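Local coordinates for protein sulfur oxygenase/reductase (Halothiobacillus neapolitanus, PDB 6QPA) that probably catalyses the oxygen-dependent disproportionation of elemental sulfur at a mononuclear iron site, as a sulfur oxygenase reductase built into a 24-subunit assembly, at residues 165-169 with 170-174; 205-209 with 210-214; 285-288 with 289-292. All blocks are in the same frame, centred on the assembly; numbering follows the deposited sequence.

Contact 1 of 3, residues 165-169 with 170-174; sequences HWVMD and GHEKA
Met-168 and His-171 run side by side, the thioether chain lying over one face of the imidazole. Met-168 CB makes a CH-pi contact 4.0 Å from the centroid of the His-171 ring, and Met-168 SD sits over the same ring in a Met-aromatic contact, 4.2 Å from the centroid. A bend at chi3 (69°) curls the methionine so that CE also reaches His-171 NE2. Val-167 CG1 packs against His-171 CB and the carbonyl carbon of His-171.

The backbone fixes this pairing: His-171 N donates to Met-168 O over 2.8 Å, closing a type II turn with Gly-170 at its third position, where a CB would collide with Asp-169 O. Glu-172 folds back over the turn, its OE1 taking a weak bond from Gly-170 N. One water links Glu-172 OE2 to Val-167 O, and a second links it to Asp-169 OD1. Further out, Thr-251 is hydrogen-bonded to Glu-172 OE2, and His-171 ND1 pairs with His-289 ND1. Tyr-235 of a second subunit packs on Met-168. The whole is a strand-to-helix connection through a type II beta turn, with His-171 as N-cap of helix 172-189.

Contact 2 of 3, residues 205-209 with 210-214; sequences SAIGS and FQLDP
Between Ala-206 and Gln-211 the chain forms a Schellman motif, with a type I beta turn from Ile-207 to Phe-210 inside it, in the connection from strand 193-204 to helix 214-220. Gly-208 lies about 5 Å from the bound iron and about 3 Å from the side chain of its ligand Glu-116 (nearest atoms).

Two backbone bonds define the motif. Gln-211 N donates to Ala-206 O over 2.9 Å in a nearly straight bond, whereas Phe-210 N, in a residue of positive phi (58°), approaches Ile-207 O from above the carbonyl plane, 62° out of it.

Side-chain hydrogen bonds brace the turn. Ser-205 OG accepts from Gly-208 N at 3.0 Å, an ST motif, and is also hydrogen-bonded to Glu-89. Ser-209 OG reaches back to Ser-205 O and is bonded to the backbone N of Glu-116 as well; Ser-205 meets Glu-116 through a separate backbone bond. Gln-211 OE1 accepts from Gly-293 N of a second subunit.

The rest is packing. Gln-211 CG lies against Ser-209 CB and Ser-209 O, and the bend at chi2 (-69°) lets CG rest there while the amide goes to the second subunit. Shortening this side chain to an alanine is likely to leave that Gly-293 N without this acceptor and to open a gap beside Ser-209 CB. Phe-210 packs on Arg-59 of the second subunit. Ile-207 packs on the iron ligand His-92 and crosses Leu-212 obliquely, Ile-207 CD1 touching Leu-212 CD2 at 4.0 Å.

Contact 3 of 3, residues 285-288 with 289-292; sequences GVLA and HLDK
With chi1 at -55°, His-289 holds CG opposite its own carbonyl carbon and beside its backbone N, which swings the imidazole back along the chain toward Gly-285 and Ala-288. Leu-290 has the same first torsion (-59°), and its isobutyl group turns back over Val-286 and Leu-287.

The His-289 ring is approached in two ways. Ala-288 CB stands over the centre of one face, 4.3 Å above the plane, and Gly-285 O lies at the edge in the ring plane, 3.2 Å from His-289 CD2. The polar partner of ND1 is His-171, whose ring is inclined at about 55° to that of His-289. Ala-174 also touches the His-289 side chain.

Leu-290 packs on the backbone as well as on side chains: its CG rests 3.3 Å from Val-286 O. The CD1 branch touches Leu-287 CD2 at 4.1 Å and, more distantly, Val-286 CG1. The same Val-286 O accepts from His-289 N over 3.0 Å; the bond is nearly straight at the hydrogen, although the donor stands above the carbonyl plane. Val-286 O is thus covered by leucine carbons while it accepts the hydrogen bond from His-289 N.

Outside the two segments, Val-286 and Leu-290 pack on Phe-175 of helix 172-189, and Asn-234 of a second subunit is hydrogen-bonded to Leu-287 O and Leu-290 O. The arrangement is a helix-to-strand junction: a pi-type turn at 285-287 passes into a type I beta turn, Leu-287 to Leu-290, which delivers the chain into strand 290-305 and a classic beta bulge, where Asp-291 and Lys-292 face Trp-166.

Overall arrangement
Contacts 1, 2 and 3 follow one another along the chain, in a helix-flanked antiparallel sheet consistent with a dimeric alpha/beta-barrel fold. Contacts 1 and 3 are neighbours, their centres about 7 Å apart, and connect helices 172-189 and 276-287 to adjacent antiparallel strands, 159-167 and 290-305, of that sheet. They are joined directly: Trp-166 O lies 2.7 Å from Asp-291 N, a probable hydrogen bond. Contact 2 stands apart, its centre about 28 Å from that of contact 1 and 31 Å from that of contact 3, beside the iron. Contacts with a second subunit occur at all three, so both the paired junctions and the metal-site loop take part in building the assembly.

Contact 1 of 3, residues 165-169 with 170-174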
loop_
_atom_site.group_PDB
_atom_site.type_symbol
_atom_site.label_atom_id
_atom_site.label_comp_id
_atom_site.label_asym_id
_atom_site.label_seq_id
_atom_site.Cartn_x
_atom_site.Cartn_y
_atom_site.Cartn_z
ATOM N N HIS A 165 46.546 -0.427 37.637
ATOM C CA HIS A 165 46.811 -0.064 39.021
ATOM C C HIS A 165 47.932 0.963 39.061
ATOM O O HIS A 165 48.978 0.758 38.434
ATOM C CB HIS A 165 47.232 -1.276 39.855
ATOM C CG HIS A 165 46.257 -2.408 39.844
ATOM N ND1 HIS A 165 46.061 -3.219 38.746
ATOM C CD2 HIS A 165 45.439 -2.884 40.816
ATOM C CE1 HIS A 165 45.149 -4.134 39.032
ATOM N NE2 HIS A 165 44.759 -3.957 40.284
ATOM N N TRP A 166 47.722 2.056 39.793
ATOM C CA TRP A 166 48.804 2.968 40.149
ATOM C C TRP A 166 49.117 2.763 41.623
ATOM O O TRP A 166 48.238 2.937 42.472
ATOM C CB TRP A 166 48.446 4.430 39.895
ATOM C CG TRP A 166 48.163 4.813 38.478
ATOM C CD1 TRP A 166 47.948 3.977 37.406
ATOM C CD2 TRP A 166 48.049 6.150 37.971
ATOM N NE1 TRP A 166 47.709 4.719 36.276
ATOM C CE2 TRP A 166 47.768 6.052 36.590
ATOM C CE3 TRP A 166 48.164 7.418 38.551
ATOM C CZ2 TRP A 166 47.600 7.175 35.781
ATOM C CZ3 TRP A 166 47.998 8.532 37.748
ATOM C CH2 TRP A 166 47.707 8.403 36.379
ATOM N N VAL A 167 50.377 2.429 41.924
ATOM C CA VAL A 167 50.790 1.985 43.248
ATOM C C VAL A 167 51.450 3.136 43.994
ATOM O O VAL A 167 52.216 3.911 43.401
ATOM C CB VAL A 167 51.726 0.759 43.138
ATOM C CG1 VAL A 167 52.372 0.425 44.497
ATOM C CG2 VAL A 167 50.926 -0.447 42.619
ATOM N N MET A 168 51.117 3.269 45.291
ATOM C CA MET A 168 51.716 4.299 46.137
ATOM C C MET A 168 53.226 4.143 46.188
ATOM O O MET A 168 53.752 3.031 46.265
ATOM C CB MET A 168 51.162 4.243 47.559
ATOM C CG MET A 168 49.643 4.411 47.597
ATOM S SD MET A 168 48.935 3.898 49.180
ATOM C CE MET A 168 49.562 5.188 50.274
ATOM N N ASP A 169 53.915 5.283 46.119
ATOM C CA ASP A 169 55.367 5.325 46.238
ATOM C C ASP A 169 55.827 4.556 47.466
ATOM O O ASP A 169 55.387 4.825 48.585
ATOM C CB ASP A 169 55.823 6.779 46.317
ATOM C CG ASP A 169 57.334 6.925 46.371
ATOM O OD1 ASP A 169 58.071 5.964 46.089
ATOM O OD2 ASP A 169 57.777 8.038 46.669
ATOM N N GLY A 170 56.725 3.600 47.243
ATOM C CA GLY A 170 57.237 2.754 48.294
ATOM C C GLY A 170 56.443 1.488 48.551
ATOM O O GLY A 170 56.928 0.621 49.280
ATOM N N HIS A 171 55.274 1.315 47.926
ATOM C CA HIS A 171 54.455 0.127 48.136
ATOM C C HIS A 171 54.609 -0.909 47.027
ATOM O O HIS A 171 53.853 -1.885 46.996
ATOM C CB HIS A 171 52.985 0.526 48.264
ATOM C CG HIS A 171 52.683 1.327 49.489
ATOM N ND1 HIS A 171 51.679 0.983 50.370
ATOM C CD2 HIS A 171 53.267 2.445 49.997
ATOM C CE1 HIS A 171 51.643 1.863 51.357
ATOM N NE2 HIS A 171 52.598 2.758 51.157
ATOM N N GLU A 172 55.573 -0.722 46.119
ATOM C CA GLU A 172 55.650 -1.568 44.931
ATOM C C GLU A 172 55.817 -3.036 45.310
ATOM O O GLU A 172 55.089 -3.910 44.822
ATOM C CB GLU A 172 56.791 -1.103 44.025
ATOM C CG GLU A 172 56.469 0.127 43.164
ATOM C CD GLU A 172 56.763 1.451 43.892
ATOM O OE1 GLU A 172 57.079 1.403 45.101
ATOM O OE2 GLU A 172 56.692 2.530 43.252
ATOM N N LYS A 173 56.751 -3.321 46.208
ATOM C CA LYS A 173 57.038 -4.707 46.547
ATOM C C LYS A 173 55.854 -5.363 47.238
ATOM O O LYS A 173 55.542 -6.529 46.968
ATOM C CB LYS A 173 58.283 -4.775 47.441
ATOM C CG LYS A 173 58.660 -6.188 47.851
ATOM C CD LYS A 173 59.844 -6.224 48.814
ATOM C CE LYS A 173 60.182 -7.665 49.183
ATOM N NZ LYS A 173 61.342 -7.773 50.107
ATOM N N ALA A 174 55.211 -4.643 48.160
ATOM C CA ALA A 174 54.025 -5.169 48.831
ATOM C C ALA A 174 52.898 -5.427 47.836
ATOM O O ALA A 174 52.190 -6.437 47.941
ATOM C CB ALA A 174 53.572 -4.217 49.947
HETATM O O HOH W 1 55.000 4.419 43.089
HETATM O O HOH W 2 58.551 4.441 43.964
#

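Contact 2 of 3, residues 205-209 with 210-214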
loop_
_atom_site.group_PDB
_atom_site.type_symbol
_atom_site.label_atom_id
_atom_site.label_comp_id
_atom_site.label_asym_id
_atom_site.label_seq_id
_atom_site.Cartn_x
_atom_site.Cartn_y
_atom_site.Cartn_z
ATOM N N SER A 205 58.725 4.029 25.025
ATOM C CA SER A 205 59.439 4.218 23.766
ATOM C C SER A 205 58.967 5.517 23.122
ATOM O O SER A 205 57.772 5.698 22.879
ATOM C CB SER A 205 59.219 3.038 22.821
ATOM O OG SER A 205 59.816 3.308 21.561
ATOM N N ALA A 206 59.900 6.428 22.855
ATOM C CA ALA A 206 59.524 7.681 22.214
ATOM C C ALA A 206 59.096 7.436 20.772
ATOM O O ALA A 206 58.030 7.883 20.334
ATOM C CB ALA A 206 60.700 8.660 22.287
ATOM N N ILE A 207 59.921 6.702 20.034
ATOM C CA ILE A 207 59.622 6.395 18.646
ATOM C C ILE A 207 58.319 5.611 18.559
ATOM O O ILE A 207 57.442 5.927 17.754
ATOM C CB ILE A 207 60.800 5.630 18.015
ATOM C CG1 ILE A 207 62.036 6.520 17.903
ATOM C CG2 ILE A 207 60.420 5.087 16.642
ATOM C CD1 ILE A 207 61.931 7.581 16.818
ATOM N N GLY A 208 58.148 4.606 19.424
ATOM C CA GLY A 208 56.919 3.821 19.376
ATOM C C GLY A 208 55.679 4.619 19.723
ATOM O O GLY A 208 54.573 4.256 19.307
ATOM N N SER A 209 55.843 5.713 20.457
ATOM C CA SER A 209 54.749 6.594 20.825
ATOM C C SER A 209 54.577 7.735 19.848
ATOM O O SER A 209 53.804 8.660 20.121
ATOM C CB SER A 209 54.979 7.153 22.229
ATOM O OG SER A 209 55.114 6.090 23.144
ATOM N N PHE A 210 55.291 7.696 18.726
ATOM C CA PHE A 210 55.217 8.752 17.723
ATOM C C PHE A 210 55.577 10.121 18.315
ATOM O O PHE A 210 55.036 11.156 17.916
ATOM C CB PHE A 210 53.832 8.775 17.075
ATOM C CG PHE A 210 53.856 9.139 15.637
ATOM C CD1 PHE A 210 54.445 8.290 14.715
ATOM C CD2 PHE A 210 53.299 10.328 15.198
ATOM C CE1 PHE A 210 54.472 8.620 13.379
ATOM C CE2 PHE A 210 53.322 10.666 13.860
ATOM C CZ PHE A 210 53.909 9.814 12.950
ATOM N N GLN A 211 56.478 10.139 19.295
ATOM C CA GLN A 211 56.897 11.375 19.958
ATOM C C GLN A 211 58.244 11.779 19.366
ATOM O O GLN A 211 59.297 11.429 19.891
ATOM C CB GLN A 211 56.968 11.188 21.474
ATOM C CG GLN A 211 55.605 10.976 22.131
ATOM C CD GLN A 211 54.694 12.217 22.124
ATOM O OE1 GLN A 211 53.503 12.110 22.408
ATOM N NE2 GLN A 211 55.253 13.389 21.823
ATOM N N LEU A 212 58.202 12.514 18.250
ATOM C CA LEU A 212 59.414 12.904 17.538
ATOM C C LEU A 212 59.936 14.255 18.038
ATOM O O LEU A 212 59.329 14.910 18.890
ATOM C CB LEU A 212 59.162 12.935 16.031
ATOM C CG LEU A 212 58.558 11.657 15.442
ATOM C CD1 LEU A 212 58.353 11.787 13.941
ATOM C CD2 LEU A 212 59.468 10.499 15.737
ATOM N N ASP A 213 61.109 14.662 17.524
ATOM C CA ASP A 213 61.593 16.019 17.719
ATOM C C ASP A 213 60.635 16.983 17.010
ATOM O O ASP A 213 59.819 16.554 16.183
ATOM C CB ASP A 213 63.010 16.152 17.158
ATOM C CG ASP A 213 63.024 16.086 15.657
ATOM O OD1 ASP A 213 62.591 15.051 15.122
ATOM O OD2 ASP A 213 63.447 17.065 15.014
ATOM N N PRO A 214 60.709 18.290 17.315
ATOM C CA PRO A 214 59.723 19.220 16.729
ATOM C C PRO A 214 59.716 19.237 15.210
ATOM O O PRO A 214 58.634 19.295 14.605
ATOM C CB PRO A 214 60.141 20.580 17.311
ATOM C CG PRO A 214 60.792 20.245 18.588
ATOM C CD PRO A 214 61.554 18.966 18.316
#

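Contact 3 of 3, residues 285-288 with 289-292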
loop_
_atom_site.group_PDB
_atom_site.type_symbol
_atom_site.label_atom_id
_atom_site.label_comp_id
_atom_site.label_asym_id
_atom_site.label_seq_id
_atom_site.Cartn_x
_atom_site.Cartn_y
_atom_site.Cartn_z
ATOM N N GLY A 285 46.481 -6.843 50.371
ATOM C CA GLY A 285 47.647 -6.996 49.539
ATOM C C GLY A 285 47.632 -6.146 48.284
ATOM O O GLY A 285 48.698 -5.912 47.714
ATOM N N VAL A 286 46.462 -5.681 47.839
ATOM C CA VAL A 286 46.385 -4.909 46.599
ATOM C C VAL A 286 45.752 -3.543 46.862
ATOM O O VAL A 286 46.400 -2.510 46.675
ATOM C CB VAL A 286 45.616 -5.665 45.498
ATOM C CG1 VAL A 286 45.441 -4.767 44.254
ATOM C CG2 VAL A 286 46.338 -6.956 45.129
ATOM N N LEU A 287 44.494 -3.522 47.310
ATOM C CA LEU A 287 43.780 -2.251 47.414
ATOM C C LEU A 287 44.464 -1.272 48.362
ATOM O O LEU A 287 44.395 -0.055 48.150
ATOM C CB LEU A 287 42.330 -2.483 47.853
ATOM C CG LEU A 287 41.395 -3.225 46.869
ATOM C CD1 LEU A 287 39.956 -3.234 47.358
ATOM C CD2 LEU A 287 41.461 -2.623 45.484
ATOM N N ALA A 288 45.094 -1.778 49.427
ATOM C CA ALA A 288 45.752 -0.945 50.420
ATOM C C ALA A 288 46.961 -0.199 49.875
ATOM O O ALA A 288 47.443 0.717 50.543
ATOM C CB ALA A 288 46.189 -1.799 51.621
ATOM N N HIS A 289 47.462 -0.550 48.687
ATOM C CA HIS A 289 48.707 0.027 48.200
ATOM C C HIS A 289 48.528 0.909 46.979
ATOM O O HIS A 289 49.523 1.296 46.357
ATOM C CB HIS A 289 49.696 -1.093 47.909
ATOM C CG HIS A 289 49.915 -1.989 49.084
ATOM N ND1 HIS A 289 50.355 -1.511 50.302
ATOM C CD2 HIS A 289 49.767 -3.326 49.235
ATOM C CE1 HIS A 289 50.461 -2.514 51.154
ATOM N NE2 HIS A 289 50.104 -3.625 50.534
ATOM N N LEU A 290 47.294 1.248 46.631
ATOM C CA LEU A 290 46.988 1.902 45.372
ATOM C C LEU A 290 46.739 3.388 45.552
ATOM O O LEU A 290 46.050 3.811 46.484
ATOM C CB LEU A 290 45.756 1.276 44.727
ATOM C CG LEU A 290 45.842 -0.207 44.409
ATOM C CD1 LEU A 290 44.539 -0.620 43.684
ATOM C CD2 LEU A 290 47.073 -0.488 43.554
ATOM N N ASP A 291 47.300 4.174 44.636
ATOM C CA ASP A 291 46.826 5.535 44.415
ATOM C C ASP A 291 45.632 5.575 43.479
ATOM O O ASP A 291 44.788 6.470 43.585
ATOM C CB ASP A 291 47.936 6.393 43.828
ATOM C CG ASP A 291 48.853 6.941 44.885
ATOM O OD1 ASP A 291 48.361 7.210 45.993
ATOM O OD2 ASP A 291 50.060 7.088 44.618
ATOM N N LYS A 292 45.567 4.652 42.535
ATOM C CA LYS A 292 44.519 4.689 41.529
ATOM C C LYS A 292 44.134 3.272 41.137
ATOM O O LYS A 292 44.998 2.403 40.996
ATOM C CB LYS A 292 44.987 5.473 40.292
ATOM C CG LYS A 292 43.896 5.693 39.234
ATOM C CD LYS A 292 44.394 6.608 38.105
ATOM C CE LYS A 292 43.244 6.998 37.174
ATOM N NZ LYS A 292 43.714 7.977 36.182
#